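Local coordinates for Fe-regulated protein B (Neisseria meningitidis, PDB 4AIP), which transports iron across the outer membrane as a TonB-dependent beta-barrel transporter, and may also take up siderophores and act in signalling, at residues V687-N693 and N705-V711; N710-Y716 and P728-R732. All blocks are in the same frame, centred on the assembly; numbering follows the deposited sequence.

Contact 1 of 2, residues V687-N693 and N705-V711; sequences VNDVFAN and NLSVNNV
N693 and N705 join their side chains across two antiparallel barrel strands. From N693, CB lies 3.7 Å from N705 OD1; CG, turned anti to the backbone N (chi1 165°), brings the amide alongside that of N705. At the tip, ND2 gives N705 OD1 a nearly straight bond of 2.6 Å, the acceptor lying in the N693 amide plane although the two amide planes are 38° apart. ND2 also bonds N703 OD1, while OD1 of N693 takes a bond from R643. Both ends of this buried amide are thus held, which fixes its rotation. The N705 amide in turn donates through ND2 to D78 O of the plug region. Between the backbones, V690 and V708 form one hydrogen-bonded pair, with V708 N 2.8 Å from V690 O, and A692 and L706 form the next. F691 and S707 make the non-hydrogen-bonded pair between them, their CB atoms 4.1 Å apart. On the face of A692 and L706, V690 and V708 point the same way, V690 CG2 resting 4.1 Å from V708 CB. Past the end of the second strand V711 N still bonds N688 O at 2.7 Å, and V711 CG2 lies against the same carbonyl. The buried carboxylate of D689 reaches K90 in a salt bridge through OD2. The two segments belong to the beta hairpin of strands 681-694 and 702-709, flanked by strand 649-662 beyond the first and strand 733-741 beyond the second.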
loop_
_atom_site.group_PDB
_atom_site.type_symbol
_atom_site.label_atom_id
_atom_site.label_comp_id
_atom_site.label_asym_id
_atom_site.label_seq_id
_atom_site.Cartn_x
_atom_site.Cartn_y
_atom_site.Cartn_z
ATOM N N VAL B 687 36.452 9.272 4.470
ATOM C CA VAL B 687 35.467 9.092 3.399
ATOM C C VAL B 687 35.580 10.308 2.431
ATOM O O VAL B 687 35.634 11.474 2.860
ATOM C CB VAL B 687 34.031 9.021 3.992
ATOM C CG1 VAL B 687 33.053 8.498 2.948
ATOM C CG2 VAL B 687 33.961 8.095 5.200
ATOM N N ASN B 688 35.600 10.029 1.133
ATOM C CA ASN B 688 35.640 11.081 0.127
ATOM C C ASN B 688 34.477 10.977 -0.852
ATOM O O ASN B 688 34.150 9.894 -1.348
ATOM C CB ASN B 688 36.940 11.024 -0.667
ATOM C CG ASN B 688 38.172 11.166 0.212
ATOM O OD1 ASN B 688 38.593 10.212 0.830
ATOM N ND2 ASN B 688 38.752 12.354 0.255
ATOM N N ASP B 689 33.935 12.138 -1.188
ATOM C CA ASP B 689 32.832 12.263 -2.116
ATOM C C ASP B 689 33.141 13.324 -3.146
ATOM O O ASP B 689 33.747 14.343 -2.819
ATOM C CB ASP B 689 31.550 12.712 -1.368
ATOM C CG ASP B 689 31.152 11.790 -0.183
ATOM O OD1 ASP B 689 31.298 10.574 -0.256
ATOM O OD2 ASP B 689 30.580 12.271 0.811
ATOM N N VAL B 690 32.689 13.116 -4.366
ATOM C CA VAL B 690 32.627 14.169 -5.353
ATOM C C VAL B 690 31.145 14.270 -5.756
ATOM O O VAL B 690 30.413 13.251 -5.730
ATOM C CB VAL B 690 33.532 13.861 -6.652
ATOM C CG1 VAL B 690 35.085 13.739 -6.308
ATOM C CG2 VAL B 690 33.073 12.607 -7.343
ATOM N N PHE B 691 30.702 15.473 -6.137
ATOM C CA PHE B 691 29.276 15.680 -6.483
ATOM C C PHE B 691 29.231 16.716 -7.533
ATOM O O PHE B 691 30.223 17.470 -7.715
ATOM C CB PHE B 691 28.437 16.196 -5.290
ATOM C CG PHE B 691 28.992 17.495 -4.660
ATOM C CD1 PHE B 691 28.623 18.759 -5.147
ATOM C CD2 PHE B 691 29.927 17.417 -3.608
ATOM C CE1 PHE B 691 29.184 19.945 -4.567
ATOM C CE2 PHE B 691 30.495 18.576 -3.015
ATOM C CZ PHE B 691 30.129 19.835 -3.470
ATOM N N ALA B 692 28.054 16.811 -8.162
ATOM C CA ALA B 692 27.771 17.827 -9.115
ATOM C C ALA B 692 26.283 18.214 -8.980
ATOM O O ALA B 692 25.419 17.346 -8.806
ATOM C CB ALA B 692 28.081 17.292 -10.484
ATOM N N ASN B 693 25.993 19.513 -9.076
ATOM C CA ASN B 693 24.632 20.007 -9.209
ATOM C C ASN B 693 24.481 20.798 -10.528
ATOM O O ASN B 693 25.138 21.837 -10.747
ATOM C CB ASN B 693 24.278 20.884 -8.004
ATOM C CG ASN B 693 23.022 21.726 -8.213
ATOM O OD1 ASN B 693 23.100 22.927 -8.382
ATOM N ND2 ASN B 693 21.859 21.092 -8.183
ATOM N N ASN B 705 21.253 16.200 -10.064
ATOM C CA ASN B 705 22.371 16.062 -9.158
ATOM C C ASN B 705 23.004 14.731 -9.311
ATOM O O ASN B 705 22.298 13.691 -9.344
ATOM C CB ASN B 705 21.906 16.169 -7.696
ATOM C CG ASN B 705 21.119 17.439 -7.417
ATOM O OD1 ASN B 705 21.475 18.537 -7.857
ATOM N ND2 ASN B 705 20.080 17.298 -6.637
ATOM N N LEU B 706 24.355 14.743 -9.316
ATOM C CA LEU B 706 25.094 13.524 -9.439
ATOM C C LEU B 706 26.157 13.499 -8.405
ATOM O O LEU B 706 26.848 14.454 -8.227
ATOM C CB LEU B 706 25.734 13.416 -10.837
ATOM C CG LEU B 706 26.709 12.245 -11.002
ATOM C CD1 LEU B 706 25.953 10.888 -11.055
ATOM C CD2 LEU B 706 27.636 12.450 -12.230
ATOM N N SER B 707 26.317 12.363 -7.758
ATOM C CA SER B 707 27.299 12.239 -6.717
ATOM C C SER B 707 27.888 10.852 -6.771
ATOM O O SER B 707 27.207 9.864 -7.176
ATOM C CB SER B 707 26.682 12.443 -5.353
ATOM O OG SER B 707 26.249 11.177 -4.848
ATOM N N VAL B 708 29.160 10.795 -6.389
ATOM C CA VAL B 708 29.768 9.533 -6.080
ATOM C C VAL B 708 30.427 9.651 -4.690
ATOM O O VAL B 708 31.444 10.394 -4.511
ATOM C CB VAL B 708 30.833 9.144 -7.057
ATOM C CG1 VAL B 708 31.200 7.689 -6.781
ATOM C CG2 VAL B 708 30.394 9.406 -8.530
ATOM N N ASN B 709 29.838 8.887 -3.758
ATOM C CA ASN B 709 30.076 8.989 -2.344
ATOM C C ASN B 709 30.854 7.786 -1.993
ATOM O O ASN B 709 30.604 6.685 -2.513
ATOM C CB ASN B 709 28.751 8.948 -1.555
ATOM C CG ASN B 709 27.890 10.220 -1.733
ATOM O OD1 ASN B 709 28.316 11.265 -2.226
ATOM N ND2 ASN B 709 26.661 10.107 -1.318
ATOM N N ASN B 710 31.786 8.012 -1.075
ATOM C CA ASN B 710 32.797 7.078 -0.693
ATOM C C ASN B 710 33.556 6.637 -1.951
ATOM O O ASN B 710 33.716 5.450 -2.217
ATOM C CB ASN B 710 32.240 5.926 0.156
ATOM C CG ASN B 710 33.347 5.092 0.791
ATOM O OD1 ASN B 710 34.560 5.348 0.571
ATOM N ND2 ASN B 710 32.955 4.091 1.579
ATOM N N VAL B 711 34.073 7.608 -2.700
ATOM C CA VAL B 711 34.856 7.295 -3.903
ATOM C C VAL B 711 35.762 6.054 -3.824
ATOM O O VAL B 711 35.765 5.284 -4.774
ATOM C CB VAL B 711 35.737 8.451 -4.384
ATOM C CG1 VAL B 711 36.176 8.165 -5.841
ATOM C CG2 VAL B 711 34.999 9.736 -4.312
#

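Contact 2 of 2, residues N710-Y716 and P728-R732; sequences NVFNKFY and PGVGR
N710 reaches V730 through its amide: ND2 donates to V730 O at 2.9 Å, in the plane of the carbonyl and on a lone pair. The same nitrogen bonds K714 O at 3.1 Å, and OD1 accepts from K714 N; both ND2 bonds lie in the amide plane, and with the OD1 bond they fix its rotation between K714 and V730. N710 also opens a type I beta turn, closed by N713 N on N710 O. Next, the R732 side chain, bent at chi3, brings NE to 3.2 Å from V711 O. A chi1 of -158° sets the N713 amide beside its own carbonyl carbon and brings OD1 to R732 N, 2.7 Å away in an almost straight bond, the donor 18° from the carbonyl plane. The F715 ring meets P728 at its edge, CE1 being 3.8 Å from P728 CB. Y716 ends the segment with two grips on G729. Its carbonyl accepts G729 N at 2.7 Å, and one face of its ring receives G729 CA in a CH-pi contact, 3.9 Å from the ring centroid. F685 stacks with the same ring. In a region without helix or strand, two asparagine side chains and one carbonyl take over the pairing: amides meet the backbone at V730 and R732, and a glycine lets the aromatic ring close on the main chain, consistent with a loop whose shape is set by a few directed bonds together with ring packing.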
loop_
_atom_site.group_PDB
_atom_site.type_symbol
_atom_site.label_atom_id
_atom_site.label_comp_id
_atom_site.label_asym_id
_atom_site.label_seq_id
_atom_site.Cartn_x
_atom_site.Cartn_y
_atom_site.Cartn_z
ATOM N N ASN B 710 31.786 8.012 -1.075
ATOM C CA ASN B 710 32.797 7.078 -0.693
ATOM C C ASN B 710 33.556 6.637 -1.951
ATOM O O ASN B 710 33.716 5.450 -2.217
ATOM C CB ASN B 710 32.240 5.926 0.156
ATOM C CG ASN B 710 33.347 5.092 0.791
ATOM O OD1 ASN B 710 34.560 5.348 0.571
ATOM N ND2 ASN B 710 32.955 4.091 1.579
ATOM N N VAL B 711 34.073 7.608 -2.700
ATOM C CA VAL B 711 34.856 7.295 -3.903
ATOM C C VAL B 711 35.762 6.054 -3.824
ATOM O O VAL B 711 35.765 5.284 -4.774
ATOM C CB VAL B 711 35.737 8.451 -4.384
ATOM C CG1 VAL B 711 36.176 8.165 -5.841
ATOM C CG2 VAL B 711 34.999 9.736 -4.312
ATOM N N PHE B 712 36.507 5.886 -2.720
ATOM C CA PHE B 712 37.515 4.850 -2.638
ATOM C C PHE B 712 36.972 3.572 -2.096
ATOM O O PHE B 712 37.708 2.631 -1.874
ATOM C CB PHE B 712 38.765 5.333 -1.888
ATOM C CG PHE B 712 39.328 6.549 -2.483
ATOM C CD1 PHE B 712 39.929 6.499 -3.760
ATOM C CD2 PHE B 712 39.203 7.768 -1.813
ATOM C CE1 PHE B 712 40.445 7.674 -4.349
ATOM C CE2 PHE B 712 39.700 8.964 -2.372
ATOM C CZ PHE B 712 40.320 8.940 -3.635
ATOM N N ASN B 713 35.654 3.530 -1.910
ATOM C CA ASN B 713 34.998 2.335 -1.387
ATOM C C ASN B 713 35.617 1.895 -0.082
ATOM O O ASN B 713 35.846 0.721 0.120
ATOM C CB ASN B 713 35.063 1.194 -2.400
ATOM C CG ASN B 713 33.985 0.163 -2.164
ATOM O OD1 ASN B 713 32.876 0.466 -1.657
ATOM N ND2 ASN B 713 34.290 -1.070 -2.542
ATOM N N LYS B 714 35.893 2.859 0.788
ATOM C CA LYS B 714 36.433 2.581 2.106
ATOM C C LYS B 714 35.607 1.593 2.964
ATOM O O LYS B 714 34.439 1.830 3.183
ATOM C CB LYS B 714 36.586 3.897 2.880
ATOM C CG LYS B 714 37.952 4.013 3.534
ATOM C CD LYS B 714 38.301 2.934 4.497
ATOM C CE LYS B 714 39.763 3.075 4.926
ATOM N NZ LYS B 714 40.026 4.565 5.020
ATOM N N PHE B 715 36.245 0.542 3.481
ATOM C CA PHE B 715 35.687 -0.331 4.505
ATOM C C PHE B 715 35.968 0.237 5.896
ATOM O O PHE B 715 37.129 0.301 6.323
ATOM C CB PHE B 715 36.279 -1.752 4.383
ATOM C CG PHE B 715 35.757 -2.741 5.429
ATOM C CD1 PHE B 715 34.494 -2.569 6.028
ATOM C CD2 PHE B 715 36.500 -3.887 5.776
ATOM C CE1 PHE B 715 34.008 -3.482 6.973
ATOM C CE2 PHE B 715 36.024 -4.784 6.764
ATOM C CZ PHE B 715 34.774 -4.582 7.334
ATOM N N TYR B 716 34.925 0.619 6.632
ATOM C CA TYR B 716 35.133 1.211 7.939
ATOM C C TYR B 716 33.908 1.110 8.758
ATOM O O TYR B 716 32.804 0.968 8.172
ATOM C CB TYR B 716 35.528 2.691 7.823
ATOM C CG TYR B 716 34.391 3.575 7.358
ATOM C CD1 TYR B 716 34.082 3.690 5.988
ATOM C CD2 TYR B 716 33.555 4.270 8.309
ATOM C CE1 TYR B 716 33.007 4.544 5.562
ATOM C CE2 TYR B 716 32.453 5.081 7.885
ATOM C CZ TYR B 716 32.202 5.230 6.533
ATOM O OH TYR B 716 31.140 6.009 6.104
ATOM N N PRO B 728 29.136 -1.444 9.312
ATOM C CA PRO B 728 30.106 -0.589 8.631
ATOM C C PRO B 728 29.448 0.563 7.907
ATOM O O PRO B 728 28.244 0.574 7.708
ATOM C CB PRO B 728 30.794 -1.546 7.627
ATOM C CG PRO B 728 29.858 -2.659 7.423
ATOM C CD PRO B 728 28.889 -2.714 8.603
ATOM N N GLY B 729 30.256 1.545 7.518
ATOM C CA GLY B 729 29.798 2.633 6.623
ATOM C C GLY B 729 29.401 2.102 5.250
ATOM O O GLY B 729 29.786 0.978 4.846
ATOM N N VAL B 730 28.637 2.902 4.513
ATOM C CA VAL B 730 28.195 2.433 3.248
ATOM C C VAL B 730 29.413 2.445 2.395
ATOM O O VAL B 730 30.219 3.390 2.422
ATOM C CB VAL B 730 27.023 3.271 2.629
ATOM C CG1 VAL B 730 26.612 2.710 1.244
ATOM C CG2 VAL B 730 25.735 3.298 3.592
ATOM N N GLY B 731 29.609 1.369 1.650
ATOM C CA GLY B 731 30.636 1.413 0.663
ATOM C C GLY B 731 30.283 2.434 -0.379
ATOM O O GLY B 731 29.364 3.229 -0.232
ATOM N N ARG B 732 31.041 2.437 -1.446
ATOM C CA ARG B 732 30.826 3.385 -2.526
ATOM C C ARG B 732 29.428 3.282 -3.167
ATOM O O ARG B 732 28.860 2.215 -3.192
ATOM C CB ARG B 732 31.883 3.053 -3.533
ATOM C CG ARG B 732 31.825 3.715 -4.811
ATOM C CD ARG B 732 32.721 2.807 -5.677
ATOM N NE ARG B 732 33.639 3.590 -6.501
ATOM C CZ ARG B 732 33.238 4.398 -7.491
ATOM N NH1 ARG B 732 31.940 4.514 -7.769
ATOM N NH2 ARG B 732 34.115 5.088 -8.212
#

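Contact 1 comes first along the chain and contact 2 follows, with N710 and V711 common to both; their centres lie about 12 Å apart, on the same side of the chain's centre. Contact 1 pairs strands 681-694 and 702-709 of the barrel, whereas contact 2 ties together the two ends of the loop from strand 702-709 to strand 733-741. They also touch directly, where V708 CG1 packs 3.4 Å from R732 NH1 and V687 CG2 packs 3.6 Å from Y716 CZ. Since strand 733-741 pairs with both 702-709 and 185-194, the loop leads into the strand that closes the barrel, and its last residues fall in the predicted TonB C-terminal box.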